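Local coordinates for protease (Helicobacter pylori, PDB 5EUF), which probably acts as a zinc-dependent M16-family protease that cleaves the cytoplasmic tail of the human junctional adhesion molecule A, compromising the gastric epithelial barrier, at residues M229-Q234 against G255-A260; Y93-S98 against D103-L108. All blocks are in the same frame, centred on the assembly; numbering follows the deposited sequence.

Contact 1 (M229-Q234 against G255-A260); sequences MKEPKQ and GYKVPA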
HETATM    1  N   MSE B 229       2.910   3.323  10.838  1.00 25.06           N
HETATM    2  CA  MSE B 229       1.758   3.227   9.954  1.00 16.94           C
HETATM    3  C   MSE B 229       0.682   2.303  10.511  1.00 21.68           C
HETATM    4  O   MSE B 229       0.541   1.160  10.072  1.00 19.26           O
HETATM    5  CB  MSE B 229       2.196   2.746   8.569  1.00 43.42           C
HETATM    6  CG  MSE B 229       3.134   3.706   7.850  1.00 17.35           C
HETATM    7 SE   MSE B 229       4.743   2.843   7.179  0.79 83.41          SE
HETATM    8  CE  MSE B 229       5.449   2.172   8.868  1.00 27.36           C
ATOM      9  N   LYS B 230      -0.084   2.803  11.476  1.00 16.78           N
ATOM     10  CA  LYS B 230      -1.141   2.004  12.084  1.00 16.36           C
ATOM     11  C   LYS B 230      -2.362   1.916  11.179  1.00 16.22           C
ATOM     12  O   LYS B 230      -2.846   2.929  10.673  1.00 36.04           O
ATOM     13  CB  LYS B 230      -1.544   2.577  13.445  1.00 17.11           C
ATOM     14  CG  LYS B 230      -2.622   1.759  14.142  1.00 37.85           C
ATOM     15  CD  LYS B 230      -2.931   2.287  15.531  1.00 47.30           C
ATOM     16  CE  LYS B 230      -3.938   1.392  16.242  1.00 48.18           C
ATOM     17  NZ  LYS B 230      -4.290   1.908  17.596  1.00 56.68           N
ATOM     18  N   GLU B 231      -2.852   0.698  10.976  1.00 26.85           N
ATOM     19  CA  GLU B 231      -4.063   0.487  10.195  1.00 30.57           C
ATOM     20  C   GLU B 231      -5.261   1.154  10.845  1.00 23.31           C
ATOM     21  O   GLU B 231      -5.569   0.885  12.004  1.00 33.69           O
ATOM     22  CB  GLU B 231      -4.343  -1.004  10.018  1.00 24.47           C
ATOM     23  CG  GLU B 231      -4.138  -1.501   8.605  1.00 24.66           C
ATOM     24  CD  GLU B 231      -5.210  -1.037   7.654  1.00 36.96           C
ATOM     25  OE1 GLU B 231      -6.367  -0.861   8.092  1.00 60.01           O
ATOM     26  OE2 GLU B 231      -4.893  -0.852   6.463  1.00 24.65           O
ATOM     27  N   PRO B 232      -5.934   2.039  10.098  1.00 29.21           N
ATOM     28  CA  PRO B 232      -7.187   2.614  10.585  1.00 29.20           C
ATOM     29  C   PRO B 232      -8.199   1.508  10.863  1.00 25.99           C
ATOM     30  O   PRO B 232      -8.150   0.475  10.197  1.00 40.10           O
ATOM     31  CB  PRO B 232      -7.639   3.509   9.427  1.00 31.56           C
ATOM     32  CG  PRO B 232      -6.387   3.813   8.668  1.00 17.85           C
ATOM     33  CD  PRO B 232      -5.550   2.579   8.782  1.00 16.84           C
ATOM     34  N   LYS B 233      -9.079   1.709  11.840  1.00 17.58           N
ATOM     35  CA  LYS B 233     -10.111   0.727  12.149  1.00 30.65           C
ATOM     36  C   LYS B 233     -10.927   0.434  10.899  1.00 27.56           C
ATOM     37  O   LYS B 233     -11.352   1.354  10.200  1.00 40.12           O
ATOM     38  CB  LYS B 233     -11.020   1.220  13.280  1.00 18.34           C
ATOM     39  N   GLN B 234     -11.124  -0.847  10.608  1.00 31.29           N
ATOM     40  CA  GLN B 234     -11.876  -1.246   9.426  1.00 33.75           C
ATOM     41  C   GLN B 234     -13.317  -0.761   9.540  1.00 32.18           C
ATOM     42  O   GLN B 234     -14.023  -1.072  10.498  1.00 18.76           O
ATOM     43  CB  GLN B 234     -11.823  -2.762   9.227  1.00 23.52           C
ATOM     44  CG  GLN B 234     -12.369  -3.223   7.887  1.00 16.09           C
ATOM     45  CD  GLN B 234     -11.852  -4.590   7.488  1.00 44.74           C
ATOM     46  OE1 GLN B 234     -10.768  -5.002   7.901  1.00 24.88           O
ATOM     47  NE2 GLN B 234     -12.628  -5.301   6.679  1.00 49.18           N
ATOM     48  N   GLY B 255     -11.587 -13.327   6.287  1.00 25.77           N
ATOM     49  CA  GLY B 255     -10.834 -12.917   7.454  1.00 14.69           C
ATOM     50  C   GLY B 255     -11.504 -11.811   8.238  1.00 23.44           C
ATOM     51  O   GLY B 255     -12.124 -10.913   7.669  1.00 24.52           O
ATOM     52  N   TYR B 256     -11.377 -11.882   9.557  1.00 22.67           N
ATOM     53  CA  TYR B 256     -11.924 -10.865  10.441  1.00 21.07           C
ATOM     54  C   TYR B 256     -10.799 -10.202  11.225  1.00 26.36           C
ATOM     55  O   TYR B 256      -9.897 -10.881  11.718  1.00 20.08           O
ATOM     56  CB  TYR B 256     -12.956 -11.477  11.393  1.00 15.42           C
ATOM     57  CG  TYR B 256     -14.230 -11.933  10.713  1.00 18.80           C
ATOM     58  CD1 TYR B 256     -14.350 -13.220  10.203  1.00 16.32           C
ATOM     59  CD2 TYR B 256     -15.314 -11.074  10.581  1.00 26.96           C
ATOM     60  CE1 TYR B 256     -15.517 -13.639   9.580  1.00 25.81           C
ATOM     61  CE2 TYR B 256     -16.483 -11.483   9.964  1.00 42.07           C
ATOM     62  CZ  TYR B 256     -16.580 -12.764   9.465  1.00 45.09           C
ATOM     63  OH  TYR B 256     -17.745 -13.166   8.849  1.00 49.16           O
ATOM     64  N   LYS B 257     -10.848  -8.876  11.329  1.00 30.98           N
ATOM     65  CA  LYS B 257      -9.847  -8.135  12.088  1.00 22.79           C
ATOM     66  C   LYS B 257      -9.870  -8.551  13.550  1.00 24.47           C
ATOM     67  O   LYS B 257     -10.913  -8.909  14.096  1.00 29.92           O
ATOM     68  CB  LYS B 257     -10.070  -6.626  11.963  1.00 29.82           C
ATOM     69  CG  LYS B 257      -9.614  -6.046  10.635  1.00 33.96           C
ATOM     70  CD  LYS B 257      -8.102  -6.129  10.471  1.00 13.75           C
ATOM     71  CE  LYS B 257      -7.680  -5.706   9.071  1.00 13.67           C
ATOM     72  NZ  LYS B 257      -8.195  -4.357   8.700  1.00 14.18           N
ATOM     73  N   VAL B 258      -8.706  -8.493  14.182  1.00 21.23           N
ATOM     74  CA  VAL B 258      -8.535  -9.051  15.511  1.00 14.34           C
ATOM     75  C   VAL B 258      -7.436  -8.277  16.242  1.00 27.96           C
ATOM     76  O   VAL B 258      -6.523  -7.752  15.600  1.00 34.52           O
ATOM     77  CB  VAL B 258      -8.220 -10.569  15.410  1.00 18.27           C
ATOM     78  CG1 VAL B 258      -6.978 -10.956  16.201  1.00 29.10           C
ATOM     79  CG2 VAL B 258      -9.433 -11.387  15.827  1.00 24.60           C
ATOM     80  N   PRO B 259      -7.538  -8.172  17.579  1.00 26.28           N
ATOM     81  CA  PRO B 259      -6.584  -7.404  18.394  1.00 21.24           C
ATOM     82  C   PRO B 259      -5.126  -7.804  18.192  1.00 17.62           C
ATOM     83  O   PRO B 259      -4.839  -8.846  17.600  1.00 17.92           O
ATOM     84  CB  PRO B 259      -7.023  -7.717  19.827  1.00 20.74           C
ATOM     85  CG  PRO B 259      -8.462  -8.035  19.714  1.00 23.19           C
ATOM     86  CD  PRO B 259      -8.615  -8.749  18.402  1.00 27.04           C
ATOM     87  N   ALA B 260      -4.214  -6.975  18.691  1.00 25.72           N
ATOM     88  CA  ALA B 260      -2.783  -7.236  18.576  1.00 30.66           C
ATOM     89  C   ALA B 260      -2.335  -8.418  19.447  1.00 39.03           C
ATOM     90  O   ALA B 260      -3.116  -8.958  20.233  1.00 38.25           O
ATOM     91  CB  ALA B 260      -1.996  -5.987  18.931  1.00 14.69           C
TER
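Lys-257 meets Gln-234 and, more distantly, Glu-231, reaching from the end of strand 251-258 to two side chains of the loop that precedes strand 238-243. Its ammonium donates to the amide of Gln-234, Lys-257 NZ to Gln-234 OE1 being 2.8 Å; the C=O...N angle is 147° and the nitrogen is tilted 17° from the carbonyl plane. The chain of Lys-257 bends twice, at chi2 and again at chi4, and this folds it across Gln-234 at about a right angle. Gln-234 answers with an extended side chain, CG anti to the backbone N (chi1 -170°), which delivers OE1 to the lysine, while its NE2 makes weak hydrogen bonds to Gly-236 O and Thr-413 OG1. The carboxylate of Glu-231 approaches the same ammonium from farther off, Glu-231 OE1 to Lys-257 NZ being 4.0 Å, a long salt bridge. Its other oxygen, OE2, is held more firmly, accepting from the backbone N-H groups of Val-156 and Tyr-157. The ammonium in turn donates to Ala-154 O and lies in a cation-pi contact with Tyr-155, so residues 154-157 serve both charged groups. All three touching residues are buried. Two oxygen acceptors, an aromatic ring and a more distant carboxylate would be expected to offset much of the cost of burying the lysine charge, and they tie the loop, the strand end and residues 154-157 together through polar groups.

Contact 2 (Y93-S98 against D103-L108); sequences YFIKTS and DKSLEL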
ATOM      1  N   TYR B  93      16.321 -18.076  13.021  1.00 21.57           N
ATOM      2  CA  TYR B  93      17.276 -19.101  12.608  1.00 21.56           C
ATOM      3  C   TYR B  93      17.516 -20.078  13.757  1.00 30.45           C
ATOM      4  O   TYR B  93      17.560 -19.668  14.917  1.00 31.31           O
ATOM      5  CB  TYR B  93      18.608 -18.476  12.181  1.00 23.84           C
ATOM      6  CG  TYR B  93      18.510 -17.385  11.136  1.00 26.82           C
ATOM      7  CD1 TYR B  93      18.619 -17.681   9.783  1.00 27.52           C
ATOM      8  CD2 TYR B  93      18.334 -16.057  11.504  1.00 28.47           C
ATOM      9  CE1 TYR B  93      18.537 -16.688   8.823  1.00 34.04           C
ATOM     10  CE2 TYR B  93      18.253 -15.055  10.553  1.00 29.26           C
ATOM     11  CZ  TYR B  93      18.355 -15.375   9.213  1.00 33.29           C
ATOM     12  OH  TYR B  93      18.276 -14.381   8.263  1.00 29.55           O
ATOM     13  N   PHE B  94      17.684 -21.361  13.445  1.00 24.53           N
ATOM     14  CA  PHE B  94      17.982 -22.338  14.491  1.00 26.20           C
ATOM     15  C   PHE B  94      18.745 -23.562  13.988  1.00 26.57           C
ATOM     16  O   PHE B  94      18.567 -24.002  12.853  1.00 25.17           O
ATOM     17  CB  PHE B  94      16.693 -22.787  15.195  1.00 20.40           C
ATOM     18  CG  PHE B  94      15.714 -23.486  14.293  1.00 35.95           C
ATOM     19  CD1 PHE B  94      15.772 -24.862  14.113  1.00 42.62           C
ATOM     20  CD2 PHE B  94      14.722 -22.771  13.639  1.00 40.55           C
ATOM     21  CE1 PHE B  94      14.872 -25.505  13.286  1.00 50.20           C
ATOM     22  CE2 PHE B  94      13.817 -23.408  12.813  1.00 43.61           C
ATOM     23  CZ  PHE B  94      13.892 -24.777  12.637  1.00 57.21           C
ATOM     24  N   ILE B  95      19.592 -24.104  14.860  1.00 28.02           N
ATOM     25  CA  ILE B  95      20.327 -25.333  14.580  1.00 33.90           C
ATOM     26  C   ILE B  95      19.876 -26.453  15.511  1.00 28.49           C
ATOM     27  O   ILE B  95      19.838 -26.280  16.729  1.00 26.16           O
ATOM     28  CB  ILE B  95      21.853 -25.140  14.740  1.00 33.22           C
ATOM     29  CG1 ILE B  95      22.389 -24.158  13.697  1.00 24.79           C
ATOM     30  CG2 ILE B  95      22.577 -26.468  14.616  1.00 23.52           C
ATOM     31  CD1 ILE B  95      23.882 -23.925  13.801  1.00 26.67           C
ATOM     32  N   LYS B  96      19.526 -27.598  14.931  1.00 29.60           N
ATOM     33  CA  LYS B  96      19.190 -28.787  15.706  1.00 35.81           C
ATOM     34  C   LYS B  96      20.410 -29.685  15.858  1.00 40.99           C
ATOM     35  O   LYS B  96      20.905 -30.231  14.875  1.00 54.37           O
ATOM     36  CB  LYS B  96      18.055 -29.566  15.042  1.00 49.02           C
ATOM     37  CG  LYS B  96      16.674 -29.001  15.298  1.00 59.13           C
ATOM     38  CD  LYS B  96      16.294 -29.156  16.757  1.00 62.48           C
ATOM     39  CE  LYS B  96      16.256 -30.617  17.165  1.00 62.12           C
ATOM     40  NZ  LYS B  96      15.835 -30.769  18.583  1.00 68.33           N
ATOM     41  N   THR B  97      20.893 -29.839  17.085  1.00 32.92           N
ATOM     42  CA  THR B  97      22.060 -30.681  17.323  1.00 47.78           C
ATOM     43  C   THR B  97      22.149 -31.133  18.780  1.00 52.26           C
ATOM     44  O   THR B  97      21.149 -31.140  19.500  1.00 41.67           O
ATOM     45  CB  THR B  97      23.362 -29.951  16.928  1.00 42.44           C
ATOM     46  OG1 THR B  97      24.492 -30.769  17.255  1.00 55.68           O
ATOM     47  CG2 THR B  97      23.472 -28.616  17.651  1.00 26.60           C
ATOM     48  N   SER B  98      23.347 -31.525  19.203  1.00 50.95           N
ATOM     49  CA  SER B  98      23.578 -31.915  20.589  1.00 44.63           C
ATOM     50  C   SER B  98      24.363 -30.832  21.319  1.00 43.15           C
ATOM     51  O   SER B  98      24.792 -29.853  20.708  1.00 55.59           O
ATOM     52  CB  SER B  98      24.317 -33.251  20.661  1.00 37.66           C
ATOM     53  OG  SER B  98      25.567 -33.172  20.004  1.00 50.37           O
ATOM     54  N   ASP B 103      28.916 -25.080  21.106  1.00 40.41           N
ATOM     55  CA  ASP B 103      29.976 -24.094  20.938  1.00 39.91           C
ATOM     56  C   ASP B 103      30.175 -23.717  19.474  1.00 35.14           C
ATOM     57  O   ASP B 103      30.255 -22.536  19.136  1.00 35.35           O
ATOM     58  CB  ASP B 103      31.287 -24.614  21.524  1.00 37.52           C
ATOM     59  CG  ASP B 103      32.353 -23.542  21.602  1.00 47.44           C
ATOM     60  OD1 ASP B 103      32.341 -22.768  22.581  1.00 54.61           O
ATOM     61  OD2 ASP B 103      33.203 -23.469  20.688  1.00 52.16           O
ATOM     62  N   LYS B 104      30.251 -24.721  18.606  1.00 36.42           N
ATOM     63  CA  LYS B 104      30.444 -24.471  17.183  1.00 33.10           C
ATOM     64  C   LYS B 104      29.226 -23.783  16.576  1.00 42.42           C
ATOM     65  O   LYS B 104      29.360 -22.948  15.681  1.00 45.88           O
ATOM     66  CB  LYS B 104      30.732 -25.777  16.443  1.00 28.60           C
ATOM     67  CG  LYS B 104      31.153 -25.586  14.995  1.00 28.46           C
ATOM     68  CD  LYS B 104      32.448 -24.796  14.900  1.00 39.91           C
ATOM     69  CE  LYS B 104      32.895 -24.637  13.453  1.00 56.84           C
ATOM     70  NZ  LYS B 104      34.137 -23.818  13.333  1.00 62.44           N
ATOM     71  N   SER B 105      28.040 -24.133  17.068  1.00 39.48           N
ATOM     72  CA  SER B 105      26.800 -23.538  16.576  1.00 43.45           C
ATOM     73  C   SER B 105      26.735 -22.050  16.901  1.00 38.44           C
ATOM     74  O   SER B 105      26.327 -21.240  16.068  1.00 23.83           O
ATOM     75  CB  SER B 105      25.587 -24.258  17.166  1.00 24.06           C
ATOM     76  OG  SER B 105      25.549 -25.608  16.740  1.00 27.48           O
ATOM     77  N   LEU B 106      27.142 -21.698  18.115  1.00 38.46           N
ATOM     78  CA  LEU B 106      27.191 -20.302  18.531  1.00 33.07           C
ATOM     79  C   LEU B 106      28.226 -19.527  17.722  1.00 34.65           C
ATOM     80  O   LEU B 106      28.025 -18.355  17.404  1.00 41.01           O
ATOM     81  CB  LEU B 106      27.500 -20.201  20.025  1.00 32.17           C
ATOM     82  CG  LEU B 106      26.342 -20.600  20.940  1.00 34.09           C
ATOM     83  CD1 LEU B 106      26.706 -20.413  22.401  1.00 35.17           C
ATOM     84  CD2 LEU B 106      25.105 -19.793  20.587  1.00 32.29           C
ATOM     85  N   GLU B 107      29.331 -20.189  17.393  1.00 32.56           N
ATOM     86  CA  GLU B 107      30.379 -19.586  16.578  1.00 25.31           C
ATOM     87  C   GLU B 107      29.855 -19.242  15.190  1.00 31.65           C
ATOM     88  O   GLU B 107      30.073 -18.138  14.688  1.00 37.89           O
ATOM     89  CB  GLU B 107      31.581 -20.527  16.469  1.00 30.66           C
ATOM     90  CG  GLU B 107      32.675 -20.040  15.530  1.00 34.13           C
ATOM     91  CD  GLU B 107      33.868 -20.981  15.483  1.00 41.85           C
ATOM     92  OE1 GLU B 107      33.824 -22.042  16.140  1.00 34.17           O
ATOM     93  OE2 GLU B 107      34.851 -20.655  14.786  1.00 63.09           O
ATOM     94  N   LEU B 108      29.156 -20.196  14.584  1.00 29.85           N
ATOM     95  CA  LEU B 108      28.594 -20.022  13.251  1.00 34.80           C
ATOM     96  C   LEU B 108      27.574 -18.887  13.192  1.00 39.57           C
ATOM     97  O   LEU B 108      27.496 -18.160  12.201  1.00 42.44           O
ATOM     98  CB  LEU B 108      27.940 -21.319  12.779  1.00 27.86           C
ATOM     99  CG  LEU B 108      28.846 -22.517  12.517  1.00 24.17           C
ATOM    100  CD1 LEU B 108      28.028 -23.649  11.932  1.00 27.42           C
ATOM    101  CD2 LEU B 108      29.980 -22.131  11.588  1.00 25.51           C
TER
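Ile-95 and Thr-97 meet Ser-105 where strand 91-98 is followed, after a short connection, by helix 102-113, a beta-alpha unit in which the helix packs on one face of the mixed six-stranded sheet of the M16 domain. The nearest CA atoms are those of Ile-95 and Ser-105, 7.0 Å apart. The tight part is built from two branches of the buried Ile-95: CG2 lies 3.8 Å from Ser-105 OG, and Ile-95 CD1 comes equally near the CB of that serine. Because CG1 runs anti to the carbonyl carbon (chi1 -65°) and chi2 is extended, the two methyls reach the serine separately. Ser-105 OG is not left to these carbon neighbours, since it hydrogen-bonds to Asn-101 O one turn earlier. The CB of Leu-108 is directed toward the strand, but the side chain packs mainly on Phe-71, Ile-74 and Val-75 of helix 70-77, the last of which also touches Ile-95. Thr-97, partly exposed, gives the helix far less surface than Ile-95 does. On the flank turned from the strand, Lys-104 and Glu-107 are partly exposed and pair, Lys-104 NZ to Glu-107 OE1 3.3 Å, a salt bridge whose hydrogen bond is weak; helix 202-213 covers part of this side. Near the C-terminal end of the strand, Thr-97 turns its methyl rather than its hydroxyl to the helix, with CG2 3.8 Å from Ser-105 OG.

The two contacts follow one another along the chain, contact 2 (93-98 with 103-108) closing before contact 1 (229-234 with 255-260) opens. Their centres lie 38 Å apart, on opposite sides of the chain's centre, and their nearest atoms are about 21 Å apart. They share no sheet: strand 91-98 belongs to the six-stranded sheet, whereas strand 251-258 lies within the five-stranded one. Helix 202-213 packs on the helix of contact 2 and precedes, in sequence, the loop of contact 1. Contact 2 lies in the part related to the zinc-binding M16 peptidase family, which holds zinc ligands His-53 and Glu-133, and contact 1 in the part related to the inactive M16 domain; both are away from the zinc site.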